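Local coordinates for protein putative secreted endoglycosylceramidase (Rhodococcus hoagii, PDB 6JYZ) that probably hydrolyses the linkage between glycan and ceramide in galactosylceramide-type glycolipids, as an endogalactosylceramidase of glycosyl hydrolase family 5, at residues A[83-91]-A[102-110]; A[194-205]-A[240-251]. All coordinates share one frame; numbering follows the deposited sequence.

Contact 1 (A[83-91]-A[102-110]); sequences RLNIAWSAL and YVARIREAV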
loop_
_atom_site.group_PDB
_atom_site.type_symbol
_atom_site.label_atom_id
_atom_site.label_comp_id
_atom_site.label_asym_id
_atom_site.label_seq_id
_atom_site.Cartn_x
_atom_site.Cartn_y
_atom_site.Cartn_z
ATOM N N ARG A 83 -2.625 -1.221 -4.333
ATOM C CA ARG A 83 -1.459 -1.815 -3.668
ATOM C C ARG A 83 -1.810 -3.289 -3.473
ATOM O O ARG A 83 -2.628 -3.652 -2.647
ATOM C CB ARG A 83 -1.137 -1.057 -2.376
ATOM C CG ARG A 83 0.142 -1.620 -1.711
ATOM C CD ARG A 83 0.579 -0.669 -0.609
ATOM N NE ARG A 83 1.731 -1.144 0.160
ATOM C CZ ARG A 83 1.694 -1.574 1.421
ATOM N NH1 ARG A 83 0.559 -1.853 2.059
ATOM N NH2 ARG A 83 2.885 -1.723 2.043
ATOM N N LEU A 84 -1.192 -4.108 -4.336
ATOM C CA LEU A 84 -1.509 -5.535 -4.391
ATOM C C LEU A 84 -0.602 -6.272 -3.403
ATOM O O LEU A 84 0.625 -6.308 -3.599
ATOM C CB LEU A 84 -1.323 -5.998 -5.843
ATOM C CG LEU A 84 -1.844 -7.409 -6.092
ATOM C CD1 LEU A 84 -3.380 -7.474 -6.081
ATOM C CD2 LEU A 84 -1.320 -7.877 -7.431
ATOM N N ASN A 85 -1.209 -6.764 -2.337
ATOM C CA ASN A 85 -0.417 -7.362 -1.249
ATOM C C ASN A 85 -0.116 -8.815 -1.620
ATOM O O ASN A 85 -1.025 -9.664 -1.536
ATOM C CB ASN A 85 -1.235 -7.288 0.048
ATOM C CG ASN A 85 -1.921 -5.959 0.322
ATOM O OD1 ASN A 85 -3.138 -5.972 0.599
ATOM N ND2 ASN A 85 -1.204 -4.845 0.305
ATOM N N ILE A 86 1.126 -9.071 -1.955
ATOM C CA ILE A 86 1.553 -10.409 -2.380
ATOM C C ILE A 86 2.507 -10.999 -1.355
ATOM O O ILE A 86 2.989 -10.300 -0.452
ATOM C CB ILE A 86 2.184 -10.379 -3.768
ATOM C CG1 ILE A 86 3.471 -9.572 -3.803
ATOM C CG2 ILE A 86 1.174 -9.854 -4.828
ATOM C CD1 ILE A 86 4.266 -9.668 -5.114
ATOM N N ALA A 87 2.766 -12.310 -1.442
ATOM C CA ALA A 87 3.483 -13.028 -0.376
ATOM C C ALA A 87 4.721 -13.713 -0.892
ATOM O O ALA A 87 4.653 -14.571 -1.814
ATOM C CB ALA A 87 2.553 -14.069 0.230
ATOM N N TRP A 88 5.820 -13.459 -0.222
ATOM C CA TRP A 88 7.037 -14.219 -0.472
ATOM C C TRP A 88 6.769 -15.716 -0.309
ATOM O O TRP A 88 7.280 -16.533 -1.131
ATOM C CB TRP A 88 8.101 -13.736 0.541
ATOM C CG TRP A 88 9.443 -14.426 0.450
ATOM C CD1 TRP A 88 9.962 -15.216 -0.569
ATOM C CD2 TRP A 88 10.458 -14.336 1.461
ATOM N NE1 TRP A 88 11.231 -15.603 -0.230
ATOM C CE2 TRP A 88 11.554 -15.094 0.993
ATOM C CE3 TRP A 88 10.517 -13.680 2.722
ATOM C CZ2 TRP A 88 12.726 -15.214 1.751
ATOM C CZ3 TRP A 88 11.699 -13.801 3.454
ATOM C CH2 TRP A 88 12.781 -14.553 2.982
ATOM N N SER A 89 5.961 -16.127 0.653
ATOM C CA SER A 89 5.712 -17.538 0.872
ATOM C C SER A 89 5.070 -18.184 -0.340
ATOM O O SER A 89 5.268 -19.397 -0.514
ATOM C CB SER A 89 4.870 -17.767 2.109
ATOM O OG SER A 89 3.597 -17.156 1.907
ATOM N N ALA A 90 4.295 -17.465 -1.117
ATOM C CA ALA A 90 3.651 -18.061 -2.321
ATOM C C ALA A 90 4.598 -17.957 -3.491
ATOM O O ALA A 90 4.591 -18.848 -4.350
ATOM C CB ALA A 90 2.363 -17.311 -2.580
ATOM N N LEU A 91 5.476 -16.979 -3.586
ATOM C CA LEU A 91 6.407 -16.896 -4.682
ATOM C C LEU A 91 7.468 -17.977 -4.529
ATOM O O LEU A 91 7.949 -18.550 -5.548
ATOM C CB LEU A 91 7.120 -15.547 -4.706
ATOM C CG LEU A 91 6.211 -14.396 -5.143
ATOM C CD1 LEU A 91 6.767 -13.030 -4.661
ATOM C CD2 LEU A 91 6.034 -14.392 -6.677
ATOM N N TYR A 102 1.683 -18.747 -9.394
ATOM C CA TYR A 102 1.304 -17.589 -8.544
ATOM C C TYR A 102 1.594 -16.311 -9.280
ATOM O O TYR A 102 0.752 -15.368 -9.279
ATOM C CB TYR A 102 2.080 -17.694 -7.239
ATOM C CG TYR A 102 1.736 -16.567 -6.261
ATOM C CD1 TYR A 102 0.489 -16.500 -5.704
ATOM C CD2 TYR A 102 2.687 -15.598 -5.919
ATOM C CE1 TYR A 102 0.116 -15.492 -4.792
ATOM C CE2 TYR A 102 2.341 -14.607 -4.992
ATOM C CZ TYR A 102 1.091 -14.577 -4.469
ATOM O OH TYR A 102 0.829 -13.616 -3.490
ATOM N N VAL A 103 2.692 -16.202 -10.018
ATOM C CA VAL A 103 2.968 -15.040 -10.843
ATOM C C VAL A 103 1.855 -14.836 -11.849
ATOM O O VAL A 103 1.455 -13.693 -12.110
ATOM C CB VAL A 103 4.320 -15.139 -11.571
ATOM C CG1 VAL A 103 4.489 -13.942 -12.507
ATOM C CG2 VAL A 103 5.445 -15.155 -10.525
ATOM N N ALA A 104 1.276 -15.912 -12.429
ATOM C CA ALA A 104 0.195 -15.700 -13.396
ATOM C C ALA A 104 -1.024 -15.153 -12.687
ATOM O O ALA A 104 -1.741 -14.362 -13.328
ATOM C CB ALA A 104 -0.121 -17.054 -14.058
ATOM N N ARG A 105 -1.295 -15.478 -11.420
ATOM C CA ARG A 105 -2.404 -14.817 -10.743
ATOM C C ARG A 105 -2.085 -13.347 -10.534
ATOM O O ARG A 105 -3.003 -12.491 -10.673
ATOM C CB ARG A 105 -2.625 -15.445 -9.372
ATOM C CG ARG A 105 -3.096 -16.914 -9.456
ATOM C CD ARG A 105 -3.150 -17.669 -8.156
ATOM N NE ARG A 105 -4.142 -17.074 -7.273
ATOM C CZ ARG A 105 -4.113 -17.217 -5.964
ATOM N NH1 ARG A 105 -3.096 -17.807 -5.353
ATOM N NH2 ARG A 105 -5.081 -16.677 -5.252
ATOM N N ILE A 106 -0.860 -12.986 -10.193
ATOM C CA ILE A 106 -0.470 -11.566 -10.094
ATOM C C ILE A 106 -0.685 -10.892 -11.440
ATOM O O ILE A 106 -1.244 -9.768 -11.520
ATOM C CB ILE A 106 0.985 -11.450 -9.633
ATOM C CG1 ILE A 106 1.159 -12.042 -8.236
ATOM C CG2 ILE A 106 1.414 -9.978 -9.647
ATOM C CD1 ILE A 106 2.604 -12.101 -7.768
ATOM N N ARG A 107 -0.251 -11.510 -12.536
ATOM C CA ARG A 107 -0.358 -10.889 -13.841
ATOM C C ARG A 107 -1.816 -10.734 -14.222
ATOM O O ARG A 107 -2.152 -9.667 -14.794
ATOM C CB ARG A 107 0.379 -11.765 -14.871
ATOM C CG ARG A 107 0.400 -11.110 -16.253
ATOM C CD ARG A 107 1.234 -11.905 -17.261
ATOM N NE ARG A 107 2.666 -11.802 -16.914
ATOM C CZ ARG A 107 3.450 -12.768 -16.463
ATOM N NH1 ARG A 107 2.958 -13.959 -16.187
ATOM N NH2 ARG A 107 4.699 -12.433 -16.145
ATOM N N GLU A 108 -2.671 -11.648 -13.893
ATOM C CA GLU A 108 -4.098 -11.469 -14.144
ATOM C C GLU A 108 -4.648 -10.288 -13.370
ATOM O O GLU A 108 -5.451 -9.523 -13.916
ATOM C CB GLU A 108 -4.837 -12.778 -13.810
ATOM C CG GLU A 108 -6.348 -12.690 -14.032
ATOM C CD GLU A 108 -6.968 -13.957 -13.479
ATOM O OE1 GLU A 108 -6.892 -14.246 -12.274
ATOM O OE2 GLU A 108 -7.419 -14.738 -14.311
ATOM N N ALA A 109 -4.260 -10.127 -12.092
ATOM C CA ALA A 109 -4.697 -8.954 -11.334
ATOM C C ALA A 109 -4.153 -7.674 -11.941
ATOM O O ALA A 109 -4.915 -6.657 -12.013
ATOM C CB ALA A 109 -4.222 -9.105 -9.884
ATOM N N VAL A 110 -2.923 -7.625 -12.400
ATOM C CA VAL A 110 -2.371 -6.446 -13.022
ATOM C C VAL A 110 -3.176 -6.113 -14.261
ATOM O O VAL A 110 -3.439 -4.930 -14.547
ATOM C CB VAL A 110 -0.893 -6.639 -13.362
ATOM C CG1 VAL A 110 -0.338 -5.534 -14.231
ATOM C CG2 VAL A 110 -0.057 -6.697 -12.065
#

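Contact 2 (A[194-205]-A[240-251]); sequences QGHLVQTWARLA and FYQRAIAAIRQA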
loop_
_atom_site.group_PDB
_atom_site.type_symbol
_atom_site.label_atom_id
_atom_site.label_comp_id
_atom_site.label_asym_id
_atom_site.label_seq_id
_atom_site.Cartn_x
_atom_site.Cartn_y
_atom_site.Cartn_z
ATOM N N GLN A 194 17.911 -13.666 3.384
ATOM C CA GLN A 194 17.719 -12.395 2.730
ATOM C C GLN A 194 18.135 -12.477 1.262
ATOM O O GLN A 194 17.436 -11.896 0.396
ATOM C CB GLN A 194 18.485 -11.292 3.460
ATOM C CG GLN A 194 18.283 -9.919 2.841
ATOM C CD GLN A 194 19.054 -8.804 3.489
ATOM O OE1 GLN A 194 19.227 -8.800 4.801
ATOM N NE2 GLN A 194 19.408 -7.831 2.719
ATOM N N GLY A 195 19.213 -13.188 0.933
ATOM C CA GLY A 195 19.602 -13.356 -0.486
ATOM C C GLY A 195 18.485 -14.071 -1.245
ATOM O O GLY A 195 18.259 -13.742 -2.421
ATOM N N HIS A 196 17.753 -14.961 -0.600
ATOM C CA HIS A 196 16.592 -15.568 -1.254
ATOM C C HIS A 196 15.504 -14.558 -1.593
ATOM O O HIS A 196 14.944 -14.595 -2.675
ATOM C CB HIS A 196 15.994 -16.673 -0.393
ATOM C CG HIS A 196 16.723 -17.960 -0.513
ATOM N ND1 HIS A 196 17.725 -18.468 0.257
ATOM C CD2 HIS A 196 16.366 -18.930 -1.350
ATOM C CE1 HIS A 196 18.047 -19.710 -0.193
ATOM N NE2 HIS A 196 17.203 -19.995 -1.156
ATOM N N LEU A 197 15.151 -13.674 -0.651
ATOM C CA LEU A 197 14.145 -12.669 -0.980
ATOM C C LEU A 197 14.645 -11.719 -2.069
ATOM O O LEU A 197 13.874 -11.322 -2.965
ATOM C CB LEU A 197 13.684 -11.892 0.276
ATOM C CG LEU A 197 12.599 -10.859 -0.024
ATOM C CD1 LEU A 197 11.394 -11.502 -0.738
ATOM C CD2 LEU A 197 12.158 -10.148 1.260
ATOM N N VAL A 198 15.918 -11.316 -2.014
ATOM C CA VAL A 198 16.452 -10.455 -3.053
ATOM C C VAL A 198 16.326 -11.120 -4.429
ATOM O O VAL A 198 15.877 -10.468 -5.392
ATOM C CB VAL A 198 17.920 -10.099 -2.706
ATOM C CG1 VAL A 198 18.622 -9.439 -3.867
ATOM C CG2 VAL A 198 17.981 -9.172 -1.484
ATOM N N GLN A 199 16.695 -12.402 -4.535
ATOM C CA GLN A 199 16.572 -13.103 -5.805
ATOM C C GLN A 199 15.119 -13.239 -6.199
ATOM O O GLN A 199 14.795 -13.080 -7.390
ATOM C CB GLN A 199 17.263 -14.451 -5.669
ATOM C CG GLN A 199 17.012 -15.329 -6.922
ATOM C CD GLN A 199 17.784 -16.623 -6.873
ATOM O OE1 GLN A 199 17.471 -17.541 -6.133
ATOM N NE2 GLN A 199 18.837 -16.631 -7.618
ATOM N N THR A 200 14.213 -13.518 -5.274
ATOM C CA THR A 200 12.792 -13.606 -5.586
ATOM C C THR A 200 12.276 -12.256 -6.146
ATOM O O THR A 200 11.532 -12.233 -7.139
ATOM C CB THR A 200 12.001 -14.071 -4.346
ATOM O OG1 THR A 200 12.412 -15.406 -4.064
ATOM C CG2 THR A 200 10.500 -13.961 -4.547
ATOM N N TRP A 201 12.689 -11.142 -5.543
ATOM C CA TRP A 201 12.295 -9.840 -6.074
ATOM C C TRP A 201 12.818 -9.647 -7.483
ATOM O O TRP A 201 12.110 -9.146 -8.345
ATOM C CB TRP A 201 12.830 -8.684 -5.197
ATOM C CG TRP A 201 11.751 -8.006 -4.405
ATOM C CD1 TRP A 201 11.735 -7.753 -3.060
ATOM C CD2 TRP A 201 10.526 -7.441 -4.934
ATOM N NE1 TRP A 201 10.598 -7.060 -2.710
ATOM C CE2 TRP A 201 9.817 -6.865 -3.861
ATOM C CE3 TRP A 201 9.952 -7.399 -6.229
ATOM C CZ2 TRP A 201 8.566 -6.242 -4.029
ATOM C CZ3 TRP A 201 8.710 -6.799 -6.368
ATOM C CH2 TRP A 201 8.003 -6.251 -5.277
ATOM N N ALA A 202 14.068 -10.014 -7.748
ATOM C CA ALA A 202 14.636 -9.865 -9.104
ATOM C C ALA A 202 13.822 -10.690 -10.100
ATOM O O ALA A 202 13.465 -10.185 -11.190
ATOM C CB ALA A 202 16.087 -10.280 -9.081
ATOM N N ARG A 203 13.485 -11.919 -9.713
ATOM C CA ARG A 203 12.719 -12.801 -10.614
ATOM C C ARG A 203 11.358 -12.179 -10.874
ATOM O O ARG A 203 10.848 -12.221 -12.004
ATOM C CB ARG A 203 12.586 -14.183 -9.975
ATOM C CG ARG A 203 13.919 -14.929 -10.019
ATOM C CD ARG A 203 13.800 -16.170 -9.152
ATOM N NE ARG A 203 14.994 -17.002 -9.359
ATOM C CZ ARG A 203 15.139 -18.161 -8.773
ATOM N NH1 ARG A 203 14.367 -18.576 -7.800
ATOM N NH2 ARG A 203 16.153 -18.940 -9.194
ATOM N N LEU A 204 10.701 -11.600 -9.856
ATOM C CA LEU A 204 9.388 -10.993 -10.069
ATOM C C LEU A 204 9.489 -9.737 -10.899
ATOM O O LEU A 204 8.619 -9.530 -11.781
ATOM C CB LEU A 204 8.755 -10.725 -8.691
ATOM C CG LEU A 204 7.334 -10.158 -8.763
ATOM C CD1 LEU A 204 6.393 -11.116 -9.507
ATOM C CD2 LEU A 204 6.803 -9.865 -7.381
ATOM N N ALA A 205 10.509 -8.903 -10.681
ATOM C CA ALA A 205 10.607 -7.708 -11.507
ATOM C C ALA A 205 10.791 -8.101 -12.960
ATOM O O ALA A 205 10.299 -7.392 -13.859
ATOM C CB ALA A 205 11.782 -6.850 -11.034
ATOM N N PHE A 240 19.121 -3.857 3.173
ATOM C CA PHE A 240 18.303 -4.765 2.413
ATOM C C PHE A 240 17.737 -4.033 1.181
ATOM O O PHE A 240 17.795 -4.587 0.051
ATOM C CB PHE A 240 17.160 -5.318 3.266
ATOM C CG PHE A 240 16.013 -5.856 2.434
ATOM C CD1 PHE A 240 16.216 -6.972 1.604
ATOM C CD2 PHE A 240 14.777 -5.252 2.428
ATOM C CE1 PHE A 240 15.164 -7.511 0.809
ATOM C CE2 PHE A 240 13.757 -5.741 1.619
ATOM C CZ PHE A 240 13.934 -6.843 0.812
ATOM N N TYR A 241 17.210 -2.840 1.320
ATOM C CA TYR A 241 16.676 -2.157 0.156
ATOM C C TYR A 241 17.757 -1.987 -0.909
ATOM O O TYR A 241 17.463 -2.171 -2.105
ATOM C CB TYR A 241 16.130 -0.789 0.517
ATOM C CG TYR A 241 14.915 -0.763 1.413
ATOM C CD1 TYR A 241 13.997 -1.783 1.456
ATOM C CD2 TYR A 241 14.667 0.346 2.216
ATOM C CE1 TYR A 241 12.877 -1.737 2.296
ATOM C CE2 TYR A 241 13.546 0.464 3.013
ATOM C CZ TYR A 241 12.650 -0.566 3.032
ATOM O OH TYR A 241 11.512 -0.532 3.786
ATOM N N GLN A 242 18.978 -1.632 -0.515
ATOM C CA GLN A 242 20.036 -1.430 -1.514
ATOM C C GLN A 242 20.285 -2.728 -2.250
ATOM O O GLN A 242 20.450 -2.709 -3.494
ATOM C CB GLN A 242 21.260 -0.913 -0.773
ATOM C CG GLN A 242 22.447 -0.714 -1.746
ATOM C CD GLN A 242 23.630 -0.160 -0.984
ATOM O OE1 GLN A 242 24.134 -0.826 -0.086
ATOM N NE2 GLN A 242 24.007 1.042 -1.378
ATOM N N ARG A 243 20.357 -3.853 -1.561
ATOM C CA ARG A 243 20.561 -5.142 -2.240
ATOM C C ARG A 243 19.391 -5.455 -3.165
ATOM O O ARG A 243 19.629 -5.903 -4.307
ATOM C CB ARG A 243 20.682 -6.253 -1.195
ATOM C CG ARG A 243 21.994 -6.297 -0.448
ATOM C CD ARG A 243 22.021 -7.512 0.484
ATOM N NE ARG A 243 22.048 -8.818 -0.234
ATOM C CZ ARG A 243 22.168 -10.099 0.342
ATOM N NH1 ARG A 243 22.151 -10.218 1.646
ATOM N NH2 ARG A 243 22.328 -11.204 -0.382
ATOM N N ALA A 244 18.163 -5.239 -2.740
ATOM C CA ALA A 244 17.018 -5.569 -3.578
ATOM C C ALA A 244 16.981 -4.662 -4.791
ATOM O O ALA A 244 16.725 -5.164 -5.906
ATOM C CB ALA A 244 15.747 -5.381 -2.775
ATOM N N ILE A 245 17.268 -3.379 -4.646
ATOM C CA ILE A 245 17.226 -2.451 -5.794
ATOM C C ILE A 245 18.288 -2.897 -6.800
ATOM O O ILE A 245 17.981 -2.902 -8.027
ATOM C CB ILE A 245 17.487 -1.017 -5.321
ATOM C CG1 ILE A 245 16.308 -0.531 -4.497
ATOM C CG2 ILE A 245 17.728 -0.083 -6.518
ATOM C CD1 ILE A 245 16.588 0.756 -3.686
ATOM N N ALA A 246 19.502 -3.258 -6.383
ATOM C CA ALA A 246 20.512 -3.610 -7.399
ATOM C C ALA A 246 20.038 -4.852 -8.133
ATOM O O ALA A 246 20.228 -4.951 -9.357
ATOM C CB ALA A 246 21.843 -3.895 -6.695
ATOM N N ALA A 247 19.453 -5.837 -7.473
ATOM C CA ALA A 247 19.028 -7.063 -8.126
ATOM C C ALA A 247 17.887 -6.774 -9.064
ATOM O O ALA A 247 17.839 -7.322 -10.185
ATOM C CB ALA A 247 18.657 -8.084 -7.088
ATOM N N ILE A 248 16.930 -5.929 -8.666
ATOM C CA ILE A 248 15.788 -5.577 -9.505
ATOM C C ILE A 248 16.303 -4.823 -10.721
ATOM O O ILE A 248 15.817 -5.102 -11.842
ATOM C CB ILE A 248 14.815 -4.715 -8.669
ATOM C CG1 ILE A 248 14.064 -5.659 -7.712
ATOM C CG2 ILE A 248 13.840 -3.982 -9.573
ATOM C CD1 ILE A 248 13.260 -4.884 -6.587
ATOM N N ARG A 249 17.207 -3.874 -10.570
ATOM C CA ARG A 249 17.597 -3.072 -11.738
ATOM C C ARG A 249 18.304 -3.980 -12.733
ATOM O O ARG A 249 18.113 -3.794 -13.963
ATOM C CB ARG A 249 18.543 -1.955 -11.277
ATOM C CG ARG A 249 17.829 -0.859 -10.476
ATOM C CD ARG A 249 16.886 -0.064 -11.372
ATOM N NE ARG A 249 16.166 1.012 -10.635
ATOM C CZ ARG A 249 14.847 1.133 -10.540
ATOM N NH1 ARG A 249 14.008 0.280 -11.083
ATOM N NH2 ARG A 249 14.388 2.205 -9.873
ATOM N N GLN A 250 19.069 -4.970 -12.302
ATOM C CA GLN A 250 19.666 -5.906 -13.257
ATOM C C GLN A 250 18.586 -6.739 -13.934
ATOM O O GLN A 250 18.645 -6.982 -15.153
ATOM C CB GLN A 250 20.676 -6.776 -12.508
ATOM C CG GLN A 250 21.372 -7.829 -13.386
ATOM C CD GLN A 250 22.184 -7.182 -14.471
ATOM O OE1 GLN A 250 22.956 -6.246 -14.225
ATOM N NE2 GLN A 250 22.004 -7.688 -15.690
ATOM N N ALA A 251 17.595 -7.194 -13.205
ATOM C CA ALA A 251 16.573 -8.054 -13.740
ATOM C C ALA A 251 15.688 -7.296 -14.715
ATOM O O ALA A 251 14.965 -7.920 -15.522
ATOM C CB ALA A 251 15.724 -8.621 -12.605
#

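Contact 1 (A[83-91]-A[102-110])
The phenol ring of Tyr102 makes the largest share of this contact, and Ala90 meets it as a CH-pi donor. Ala90 CB sits 3.4 Å from the centroid of the Tyr102 ring and only 5° off its normal, so the methyl presses on the middle of the face. Ile106 CG1, one turn along the helix, lies toward the rim of the opposite face. In the ring plane, Leu91 CD2 abuts the edge at Tyr102 CD2, 3.6 Å away, and its leucine crosses the tyrosine at about a right angle.

The polar interaction is at the far end of the ring. A chi1 of -178° turns the Tyr102 ring away from its backbone N, toward the turn between strand and helix, and OH accepts a hydrogen bond from Ala87 N at 3.1 Å. The same hydroxyl is also hydrogen-bonded to Leu50 O, so two backbone groups grip this buried oxygen. Ala87 occupies the N-cap position of helix 88-91, and its carbonyl accepts from both Ala90 N and Leu91 N.

The remaining contacts are apolar. Ile86 CD1 and Ile106 CD1 meet at 4.0 Å, the two side chains crossing nearly perpendicularly. Further back along the strand, Leu84 CD2 rests on Ala109 CB at 4.0 Å and on Ile106 CG2 at 4.1 Å. At the Tyr102 end, Val103 CG2 touches Leu91 CD2.

Strand 83-86 and helix 102-110, parts of strand 81-86 and helix 100-115, run almost antiparallel, at 169° and 10.8 Å between axes; helix 100-115 is the (β/α)8-barrel helix reached after the short helix 88-91. While Leu84 and Ile86 face that helix, Arg83 forms salt bridges with Asp218, Glu263 and Glu329. Strand 119-124 adds Thr120 against Leu84 and Leu122 against Ile106, and helix 193-206 packs beside Trp88.

Contact 2 (A[194-205]-A[240-251])
Helices 194-205 and 240-251 run side by side in the same direction, crossing at -31° with their axes 8.0 Å apart, and alanines let the backbones approach until the CA atoms of Ala202 and Ile248 are 4.5 Å apart. Val198 is a knob set into the hole formed by Phe240, Arg243, Ala244 and Ala247. Val198 CG1 presses on Ala247 CB at a tight 3.5 Å, whereas CG2 contacts Arg243 CB and Phe240 CE1, each at 4.0 Å, and faces the guanidinium only from a distance. The pair belongs to the outer ring of helices of the (β/α)8 barrel, following strands 119-124 and 214-218 respectively. Toward their C-terminal ends, Ala202 CB contacts both Ala247 CB and Ala251 CB, each at 3.9 Å, and Ala251 CB comes to 3.1 Å from Ala202 O, a sign of tight packing. Ile248 lies alongside Trp201, with Ile248 CD1 4.1 Å from Trp201 CB, while its other branch meets Ala205. Earlier in both segments, Leu197 CD2 touches Phe240 CZ. The Arg243 chain, bent at chi3 (67°), brings NH2 to 3.5 Å from Gly195 CA; NH1 forms a salt bridge with Asp189, whose carboxylate also accepts from Gly195 N.

Contact 1 is complete before contact 2 opens along the chain, and they lie about 16 Å apart, centre to centre, within the same glycosyl hydrolase family 5 barrel. Contact 1 joins a barrel strand and short helix 88-91 to helix 100-115, while contact 2 joins two helices of the outer layer. Helix 193-206 connects them: Leu204 CD2 packs on Ile86 CD1 at 3.4 Å, Leu197 CD1 on Trp88 CD2 at 3.7 Å, and Thr200 CG2 on Leu91 CB at 3.7 Å. Strand 119-124 is shared too, since Met124 touches Trp88 and Leu91 as well as Leu197 and Trp201. Together the contacts form a packed path from the barrel wall through helix 193-206 to helix 230-251.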